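Side-chain contacts in N-acetyltransferase domain-containing protein (Xanthomonas campestris pv. campestris, PDB 2OZH), which probably transfers an acyl group from an acyl-CoA donor, as a member of the GNAT superfamily of N-acetyltransferases: residues S12-G17 with S45-G50; A58-I63 with K88-A93; D92-H97 with R104-A109. One frame throughout, in Å; residues are numbered along the deposited sequence. Where two conformers were deposited one is given.

Contact 1: residues S12-G17 with S45-G50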
loop_
_atom_site.group_PDB
_atom_site.type_symbol
_atom_site.label_atom_id
_atom_site.label_comp_id
_atom_site.label_asym_id
_atom_site.label_seq_id
_atom_site.Cartn_x
_atom_site.Cartn_y
_atom_site.Cartn_z
ATOM N N SER A 12 -20.317 5.264 0.809
ATOM C CA SER A 12 -21.412 6.120 1.227
ATOM C C SER A 12 -22.169 5.616 2.455
ATOM O O SER A 12 -22.818 6.421 3.133
ATOM C CB SER A 12 -22.392 6.391 0.085
ATOM O OG SER A 12 -23.119 5.226 -0.245
ATOM N N LEU A 13 -22.122 4.319 2.717
ATOM C CA LEU A 13 -22.759 3.728 3.895
ATOM C C LEU A 13 -21.920 3.884 5.161
ATOM O O LEU A 13 -22.462 3.775 6.260
ATOM C CB LEU A 13 -23.004 2.246 3.678
ATOM C CG LEU A 13 -24.153 1.967 2.719
ATOM C CD1 LEU A 13 -24.034 0.571 2.112
ATOM C CD2 LEU A 13 -25.477 2.109 3.421
ATOM N N LEU A 14 -20.625 4.173 5.044
ATOM C CA LEU A 14 -19.777 4.238 6.239
ATOM C C LEU A 14 -20.207 5.354 7.176
ATOM O O LEU A 14 -20.607 6.443 6.725
ATOM C CB LEU A 14 -18.322 4.448 5.839
ATOM C CG LEU A 14 -17.668 3.323 5.033
ATOM C CD1 LEU A 14 -16.312 3.789 4.535
ATOM C CD2 LEU A 14 -17.541 2.046 5.847
ATOM N N ASP A 15 -20.052 5.104 8.465
ATOM C CA ASP A 15 -20.278 6.101 9.509
ATOM C C ASP A 15 -18.908 6.696 9.813
ATOM O O ASP A 15 -18.146 6.172 10.618
ATOM C CB ASP A 15 -20.925 5.433 10.718
ATOM C CG ASP A 15 -21.274 6.403 11.844
ATOM O OD1 ASP A 15 -20.685 7.508 11.876
ATOM O OD2 ASP A 15 -22.104 6.006 12.701
ATOM N N ILE A 16 -18.560 7.778 9.121
ATOM C CA ILE A 16 -17.229 8.348 9.202
ATOM C C ILE A 16 -16.944 8.823 10.612
ATOM O O ILE A 16 -15.823 8.654 11.097
ATOM C CB ILE A 16 -17.045 9.499 8.163
ATOM C CG1 ILE A 16 -17.365 9.029 6.734
ATOM C CG2 ILE A 16 -15.656 10.082 8.266
ATOM C CD1 ILE A 16 -16.459 7.969 6.180
ATOM N N GLY A 17 -17.925 9.417 11.281
ATOM C CA GLY A 17 -17.693 9.892 12.642
ATOM C C GLY A 17 -17.377 8.760 13.577
ATOM O O GLY A 17 -16.502 8.878 14.445
ATOM N N SER A 45 -9.200 4.427 -0.503
ATOM C CA SER A 45 -9.057 3.045 -0.123
ATOM C C SER A 45 -10.264 2.239 -0.509
ATOM O O SER A 45 -11.342 2.793 -0.749
ATOM C CB SER A 45 -8.916 2.932 1.410
ATOM O OG SER A 45 -7.794 3.670 1.869
ATOM N N LEU A 46 -10.097 0.918 -0.512
ATOM C CA LEU A 46 -11.190 -0.026 -0.613
ATOM C C LEU A 46 -11.573 -0.416 0.799
ATOM O O LEU A 46 -10.822 -1.045 1.532
ATOM C CB LEU A 46 -10.791 -1.261 -1.419
ATOM C CG LEU A 46 -11.860 -2.341 -1.581
ATOM C CD1 LEU A 46 -13.077 -1.829 -2.281
ATOM C CD2 LEU A 46 -11.278 -3.511 -2.378
ATOM N N CYS A 47 -12.731 0.075 1.226
ATOM C CA CYS A 47 -13.160 -0.035 2.606
ATOM C C CYS A 47 -14.283 -1.042 2.731
ATOM O O CYS A 47 -15.154 -1.132 1.856
ATOM C CB CYS A 47 -13.644 1.299 3.153
ATOM S SG CYS A 47 -12.401 2.607 3.126
ATOM N N PHE A 48 -14.246 -1.795 3.826
ATOM C CA PHE A 48 -15.241 -2.839 4.141
ATOM C C PHE A 48 -15.930 -2.416 5.432
ATOM O O PHE A 48 -15.308 -2.355 6.493
ATOM C CB PHE A 48 -14.550 -4.202 4.321
ATOM C CG PHE A 48 -13.900 -4.690 3.055
ATOM C CD1 PHE A 48 -12.701 -4.168 2.635
ATOM C CD2 PHE A 48 -14.499 -5.668 2.258
ATOM C CE1 PHE A 48 -12.118 -4.596 1.451
ATOM C CE2 PHE A 48 -13.932 -6.084 1.080
ATOM C CZ PHE A 48 -12.741 -5.551 0.677
ATOM N N GLY A 49 -17.215 -2.139 5.336
ATOM C CA GLY A 49 -17.994 -1.834 6.523
ATOM C C GLY A 49 -18.893 -2.986 6.864
ATOM O O GLY A 49 -19.454 -3.625 5.983
ATOM N N GLY A 50 -19.061 -3.254 8.150
ATOM C CA GLY A 50 -20.029 -4.211 8.622
ATOM C C GLY A 50 -21.121 -3.498 9.410
ATOM O O GLY A 50 -20.823 -2.607 10.197
#

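Contact 2: residues A58-I63 with K88-A93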
loop_
_atom_site.group_PDB
_atom_site.type_symbol
_atom_site.label_atom_id
_atom_site.label_comp_id
_atom_site.label_asym_id
_atom_site.label_seq_id
_atom_site.Cartn_x
_atom_site.Cartn_y
_atom_site.Cartn_z
ATOM N N ALA A 58 -18.387 -2.676 12.457
ATOM C CA ALA A 58 -17.045 -3.202 12.176
ATOM C C ALA A 58 -16.509 -2.522 10.942
ATOM O O ALA A 58 -17.263 -1.942 10.148
ATOM C CB ALA A 58 -17.094 -4.708 11.966
ATOM N N PHE A 59 -15.188 -2.615 10.743
ATOM C CA PHE A 59 -14.506 -1.949 9.648
ATOM C C PHE A 59 -13.210 -2.668 9.327
ATOM O O PHE A 59 -12.576 -3.243 10.203
ATOM C CB PHE A 59 -14.135 -0.529 10.112
ATOM C CG PHE A 59 -13.592 0.409 9.037
ATOM C CD1 PHE A 59 -14.340 0.728 7.919
ATOM C CD2 PHE A 59 -12.342 0.975 9.163
ATOM C CE1 PHE A 59 -13.853 1.610 6.964
ATOM C CE2 PHE A 59 -11.871 1.853 8.249
ATOM C CZ PHE A 59 -12.613 2.205 7.160
ATOM N N ALA A 60 -12.834 -2.600 8.057
ATOM C CA ALA A 60 -11.497 -2.989 7.605
ATOM C C ALA A 60 -11.188 -2.175 6.387
ATOM O O ALA A 60 -12.081 -1.825 5.630
ATOM C CB ALA A 60 -11.456 -4.497 7.257
ATOM N N ARG A 61 -9.920 -1.855 6.185
ATOM C CA ARG A 61 -9.530 -0.952 5.123
ATOM C C ARG A 61 -8.330 -1.488 4.352
ATOM O O ARG A 61 -7.366 -1.937 4.963
ATOM C CB ARG A 61 -9.219 0.443 5.671
ATOM C CG ARG A 61 -8.991 1.479 4.572
ATOM C CD ARG A 61 -9.045 2.890 5.112
ATOM N NE ARG A 61 -7.971 3.208 6.034
ATOM C CZ ARG A 61 -6.813 3.745 5.676
ATOM N NH1 ARG A 61 -6.508 3.921 4.401
ATOM N NH2 ARG A 61 -5.964 4.129 6.599
ATOM N N VAL A 62 -8.429 -1.456 3.037
ATOM C CA VAL A 62 -7.380 -1.959 2.166
ATOM C C VAL A 62 -6.880 -0.846 1.241
ATOM O O VAL A 62 -7.667 -0.174 0.585
ATOM C CB VAL A 62 -7.882 -3.171 1.355
ATOM C CG1 VAL A 62 -6.808 -3.661 0.371
ATOM C CG2 VAL A 62 -8.314 -4.289 2.273
ATOM N N ILE A 63 -5.565 -0.663 1.163
ATOM C CA ILE A 63 -4.945 0.243 0.215
ATOM C C ILE A 63 -4.291 -0.673 -0.836
ATOM O O ILE A 63 -3.471 -1.509 -0.486
ATOM C CB ILE A 63 -3.891 1.115 0.882
ATOM C CG1 ILE A 63 -4.524 1.908 2.030
ATOM C CG2 ILE A 63 -3.275 2.056 -0.133
ATOM C CD1 ILE A 63 -3.509 2.651 2.874
ATOM N N LYS A 88 -14.445 -12.048 10.949
ATOM C CA LYS A 88 -14.319 -13.066 9.946
ATOM C C LYS A 88 -15.159 -12.700 8.732
ATOM O O LYS A 88 -14.750 -12.934 7.622
ATOM C CB LYS A 88 -14.755 -14.451 10.487
ATOM C CG LYS A 88 -14.836 -15.559 9.387
ATOM C CD LYS A 88 -15.442 -16.881 9.874
ATOM C CE LYS A 88 -15.215 -18.009 8.873
ATOM N NZ LYS A 88 -16.233 -17.954 7.776
ATOM N N ALA A 89 -16.346 -12.133 8.943
ATOM C CA ALA A 89 -17.185 -11.773 7.802
ATOM C C ALA A 89 -16.454 -10.748 6.936
ATOM O O ALA A 89 -16.448 -10.822 5.690
ATOM C CB ALA A 89 -18.548 -11.235 8.253
ATOM N N LEU A 90 -15.821 -9.782 7.587
ATOM C CA LEU A 90 -15.112 -8.791 6.819
ATOM C C LEU A 90 -13.859 -9.371 6.156
ATOM O O LEU A 90 -13.589 -9.085 4.992
ATOM C CB LEU A 90 -14.830 -7.548 7.665
ATOM C CG LEU A 90 -15.918 -6.469 7.661
ATOM C CD1 LEU A 90 -17.210 -6.960 8.266
ATOM C CD2 LEU A 90 -15.476 -5.248 8.350
HETATM N N MSE A 91 -13.085 -10.193 6.865
HETATM C CA MSE A 91 -11.914 -10.787 6.263
HETATM C C MSE A 91 -12.239 -11.731 5.134
HETATM O O MSE A 91 -11.537 -11.782 4.117
HETATM C CB MSE A 91 -11.089 -11.536 7.307
HETATM C CG MSE A 91 -10.336 -10.634 8.228
HETATM SE SE MSE A 91 -9.092 -9.427 7.358
HETATM C CE MSE A 91 -8.266 -10.503 6.447
ATOM N N ASP A 92 -13.331 -12.460 5.292
ATOM C CA ASP A 92 -13.776 -13.306 4.202
ATOM C C ASP A 92 -14.070 -12.472 2.954
ATOM O O ASP A 92 -13.710 -12.855 1.827
ATOM C CB ASP A 92 -15.014 -14.125 4.586
ATOM C CG ASP A 92 -14.723 -15.276 5.535
ATOM O OD1 ASP A 92 -13.560 -15.620 5.782
ATOM O OD2 ASP A 92 -15.734 -15.835 6.048
ATOM N N ALA A 93 -14.690 -11.300 3.134
ATOM C CA ALA A 93 -14.999 -10.432 2.030
ATOM C C ALA A 93 -13.724 -9.851 1.424
ATOM O O ALA A 93 -13.628 -9.699 0.205
ATOM C CB ALA A 93 -15.894 -9.306 2.501
#

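Contact 3: residues D92-H97 with R104-A109. With EDO (1,2-ethanediol), chain E.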
loop_
_atom_site.group_PDB
_atom_site.type_symbol
_atom_site.label_atom_id
_atom_site.label_comp_id
_atom_site.label_asym_id
_atom_site.label_seq_id
_atom_site.Cartn_x
_atom_site.Cartn_y
_atom_site.Cartn_z
ATOM N N ASP A 92 -13.331 -12.460 5.292
ATOM C CA ASP A 92 -13.776 -13.306 4.202
ATOM C C ASP A 92 -14.070 -12.472 2.954
ATOM O O ASP A 92 -13.710 -12.855 1.827
ATOM C CB ASP A 92 -15.014 -14.125 4.586
ATOM C CG ASP A 92 -14.723 -15.276 5.535
ATOM O OD1 ASP A 92 -13.560 -15.620 5.782
ATOM O OD2 ASP A 92 -15.734 -15.835 6.048
ATOM N N ALA A 93 -14.690 -11.300 3.134
ATOM C CA ALA A 93 -14.999 -10.432 2.030
ATOM C C ALA A 93 -13.724 -9.851 1.424
ATOM O O ALA A 93 -13.628 -9.699 0.205
ATOM C CB ALA A 93 -15.894 -9.306 2.501
ATOM N N VAL A 94 -12.756 -9.499 2.262
ATOM C CA VAL A 94 -11.449 -9.047 1.746
ATOM C C VAL A 94 -10.787 -10.110 0.897
ATOM O O VAL A 94 -10.303 -9.838 -0.220
ATOM C CB VAL A 94 -10.510 -8.616 2.894
ATOM C CG1 VAL A 94 -9.102 -8.305 2.420
ATOM C CG2 VAL A 94 -11.083 -7.412 3.659
HETATM N N MSE A 95 -10.753 -11.331 1.417
HETATM C CA MSE A 95 -10.057 -12.401 0.711
HETATM C C MSE A 95 -10.759 -12.766 -0.580
HETATM O O MSE A 95 -10.096 -13.259 -1.533
HETATM C CB MSE A 95 -9.938 -13.638 1.596
HETATM C CG MSE A 95 -9.055 -13.503 2.785
HETATM SE SE MSE A 95 -7.133 -13.355 2.369
HETATM C CE MSE A 95 -7.184 -11.515 2.431
ATOM N N ALA A 96 -12.072 -12.566 -0.646
ATOM C CA ALA A 96 -12.861 -12.907 -1.828
ATOM C C ALA A 96 -13.069 -11.759 -2.791
ATOM O O ALA A 96 -13.686 -11.943 -3.842
ATOM C CB ALA A 96 -14.255 -13.487 -1.422
ATOM N N HIS A 97 -12.609 -10.545 -2.444
ATOM C CA HIS A 97 -13.001 -9.406 -3.256
ATOM C C HIS A 97 -12.442 -9.491 -4.677
ATOM O O HIS A 97 -11.273 -9.774 -4.847
ATOM C CB HIS A 97 -12.523 -8.100 -2.605
ATOM C CG HIS A 97 -13.159 -6.899 -3.212
ATOM N ND1 HIS A 97 -12.718 -6.356 -4.405
ATOM C CD2 HIS A 97 -14.252 -6.190 -2.846
ATOM C CE1 HIS A 97 -13.513 -5.353 -4.736
ATOM N NE2 HIS A 97 -14.447 -5.223 -3.799
ATOM N N ARG A 104 0.564 -10.238 -5.818
ATOM C CA ARG A 104 1.879 -10.726 -5.468
ATOM C C ARG A 104 2.117 -10.630 -3.970
ATOM O O ARG A 104 2.702 -11.535 -3.352
ATOM C CB ARG A 104 2.922 -9.911 -6.214
ATOM C CG ARG A 104 4.253 -10.533 -6.142
ATOM C CD ARG A 104 5.040 -10.145 -7.356
ATOM N NE ARG A 104 6.364 -10.638 -7.111
ATOM C CZ ARG A 104 7.199 -10.037 -6.269
ATOM N NH1 ARG A 104 6.850 -8.904 -5.662
ATOM N NH2 ARG A 104 8.379 -10.552 -6.060
ATOM N N ARG A 105 1.680 -9.513 -3.371
ATOM C CA ARG A 105 1.916 -9.273 -1.951
ATOM C C ARG A 105 0.726 -8.596 -1.306
ATOM O O ARG A 105 0.232 -7.574 -1.819
ATOM C CB ARG A 105 3.139 -8.384 -1.749
ATOM C CG ARG A 105 3.661 -8.442 -0.298
ATOM C CD ARG A 105 4.695 -7.405 0.002
ATOM N NE ARG A 105 5.847 -7.386 -0.888
ATOM C CZ ARG A 105 7.102 -7.713 -0.584
ATOM N NH1 ARG A 105 7.491 -8.211 0.594
ATOM N NH2 ARG A 105 7.989 -7.511 -1.523
ATOM N N PHE A 106 0.310 -9.146 -0.176
ATOM C CA PHE A 106 -0.722 -8.545 0.684
ATOM C C PHE A 106 -0.044 -8.425 2.047
ATOM O O PHE A 106 0.368 -9.440 2.622
ATOM C CB PHE A 106 -1.956 -9.439 0.739
ATOM C CG PHE A 106 -3.255 -8.732 1.008
ATOM C CD1 PHE A 106 -3.340 -7.649 1.863
ATOM C CD2 PHE A 106 -4.397 -9.192 0.391
ATOM C CE1 PHE A 106 -4.557 -7.014 2.068
ATOM C CE2 PHE A 106 -5.614 -8.587 0.580
ATOM C CZ PHE A 106 -5.705 -7.513 1.450
ATOM N N SER A 107 0.098 -7.204 2.534
ATOM C CA SER A 107 0.853 -6.918 3.757
ATOM C C SER A 107 -0.023 -6.353 4.870
ATOM O O SER A 107 -1.063 -5.764 4.609
ATOM C CB SER A 107 1.927 -5.878 3.447
ATOM O OG SER A 107 2.839 -6.353 2.455
ATOM N N LEU A 108 0.434 -6.536 6.101
ATOM C CA LEU A 108 -0.218 -5.941 7.271
ATOM C C LEU A 108 0.806 -5.861 8.403
ATOM O O LEU A 108 1.849 -6.496 8.338
ATOM C CB LEU A 108 -1.432 -6.751 7.691
ATOM C CG LEU A 108 -1.233 -8.180 8.166
ATOM C CD1 LEU A 108 -0.734 -8.217 9.626
ATOM C CD2 LEU A 108 -2.550 -8.954 8.022
ATOM N N ALA A 109 0.474 -5.070 9.426
ATOM C CA ALA A 109 1.225 -5.056 10.692
ATOM C C ALA A 109 0.264 -5.287 11.840
ATOM O O ALA A 109 -0.797 -4.661 11.845
ATOM C CB ALA A 109 1.897 -3.737 10.863
HETATM C C1 EDO E . -5.310 -5.004 10.574
HETATM O O1 EDO E . -5.679 -3.676 10.992
HETATM C C2 EDO E . -3.832 -5.231 10.704
HETATM O O2 EDO E . -3.436 -5.302 12.077
#

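Contact 1: residues S12-G17 with S45-G50
L14 meets C47 and G49 through side-chain torsions that carry its two methyls across to the strand: chi1 of -64° sets CG anti to the carbonyl carbon, and chi2 of 171° extends the chain to CD1. The two methyls then take separate targets. CD1 ends 3.9 Å from C47 CB, and CD2 ends 4.0 Å from G49 CA, where the absence of a side chain lets the leucine approach the backbone itself. At C47 it is CB that makes the approach, SG lying farther from L14, at 4.3 Å from its CD1. No hydrogen bond crosses between the segments, and the 110 Å² buried there is held by van der Waals packing. L14 also touches I42 of helix 35-43 and F59 of strand 55-64, and F59 packs on C47 too, so the leucine lies among apolar groups from three elements. The next residue, D15, is the N-cap of helix 16-26, its OD1 accepting from L18 N, while its own N is bonded to Q56 OE1. F48 points away from L14, to helix 86-96. This alternation, with helices on both faces of a central sheet, is the alpha/beta layering of the GNAT fold, here at the turn leading into its first helix.

Contact 2: residues A58-I63 with K88-A93
Helix 86-96 packs on strand 55-64 as part of the GNAT core, where a helix following an R-G-R-G loop lies against the central sheet; in relatives that loop and the start of the helix bind the pyrophosphate of acetyl-CoA. The axes of the two short segments approach to 8.7 Å with an angle of 26°, close to parallel. L90 carries the contact; two conformers were modelled, and the packing holds for the one described here. In it, CD2 lies between the methyls of A58 and A60, 4.0 Å from A58 CB and 4.2 Å from A60 CB, and comes down on the intervening backbone, 3.6 Å from F59 C. Because A58 and A60 are both small and both face the helix, the leucine methyl in this conformer can reach the peptide chain. F59 projects to the other face, as does R61, which pairs with D74 and with D65 of the second subunit. On the helix, K88 NZ is 2.8 Å from D92 OD2 in a salt bridge using that oxygen's syn lone pair. This pair makes no contact with the strand, so the interface is apolar: no hydrogen bond spans it, and adhesion rests on dispersion and the burial of about 145 Å² of surface.

Contact 3: residues D92-H97 with R104-A109
V94 and M95, successive residues of the helix, both bring methyl groups to the outer part of the F106 ring. V94 CG1 is 3.6 Å from F106 CZ and 4.0 Å from F106 CE2; the selenomethionine methyl M95 CE is 3.8 Å from F106 CE2. Both methyls approach the ring obliquely, as plain apolar contacts, and no hydrogen bond accompanies them. The torsions explain how two helix positions converge on one ring. V94 CG1 is anti to its backbone N (chi1 173°) on a residue already facing the strand, whereas M95 starts off to one side and is folded back by bends at chi2 (-69°) and chi3 (95°). One shell out, A70, L72 and V62 pack against F106, while F48 and L100 touch V94. Q101 NE2 is hydrogen-bonded to the carbonyls of M95 and H97, bridging the two. At the far end of the strand a 1,2-ethanediol, probably from the crystallisation liquor, donates through O2 to A109 O at 2.7 Å and is also hydrogen-bonded to V75 N. The contact closes the beta-alpha-beta unit of strand 69-77, helix 86-96 and strand 105-109: the helix covers one face of the sheet, and strand 105-109, outermost within this chain and parallel to 69-77, pairs antiparallel with a strand of the second subunit, carrying the sheet across the dimer interface.

All three contacts bear on one sheet. Contacts 1 and 2 are joined by neighbouring strands, with a probable hydrogen bond from F48 N to A60 O (2.8 Å), and their centres lie 10 Å apart on opposite faces. Contacts 2 and 3 share D92 and A93 of helix 86-96, their centres 9 Å apart; V62 of segment 58-63 reaches contact 3, its CG2 4.1 Å from V94 CG1. F48 ties contact 1 to contact 3 despite 17 Å between centres, since its CE1 packs 3.7 Å from V94 CG2. The ethanediol beside contact 3 sits between strands 69-77 and 105-109; GNAT relatives hold acetyl-CoA between the corresponding strands, so the cofactor would probably bind nearby.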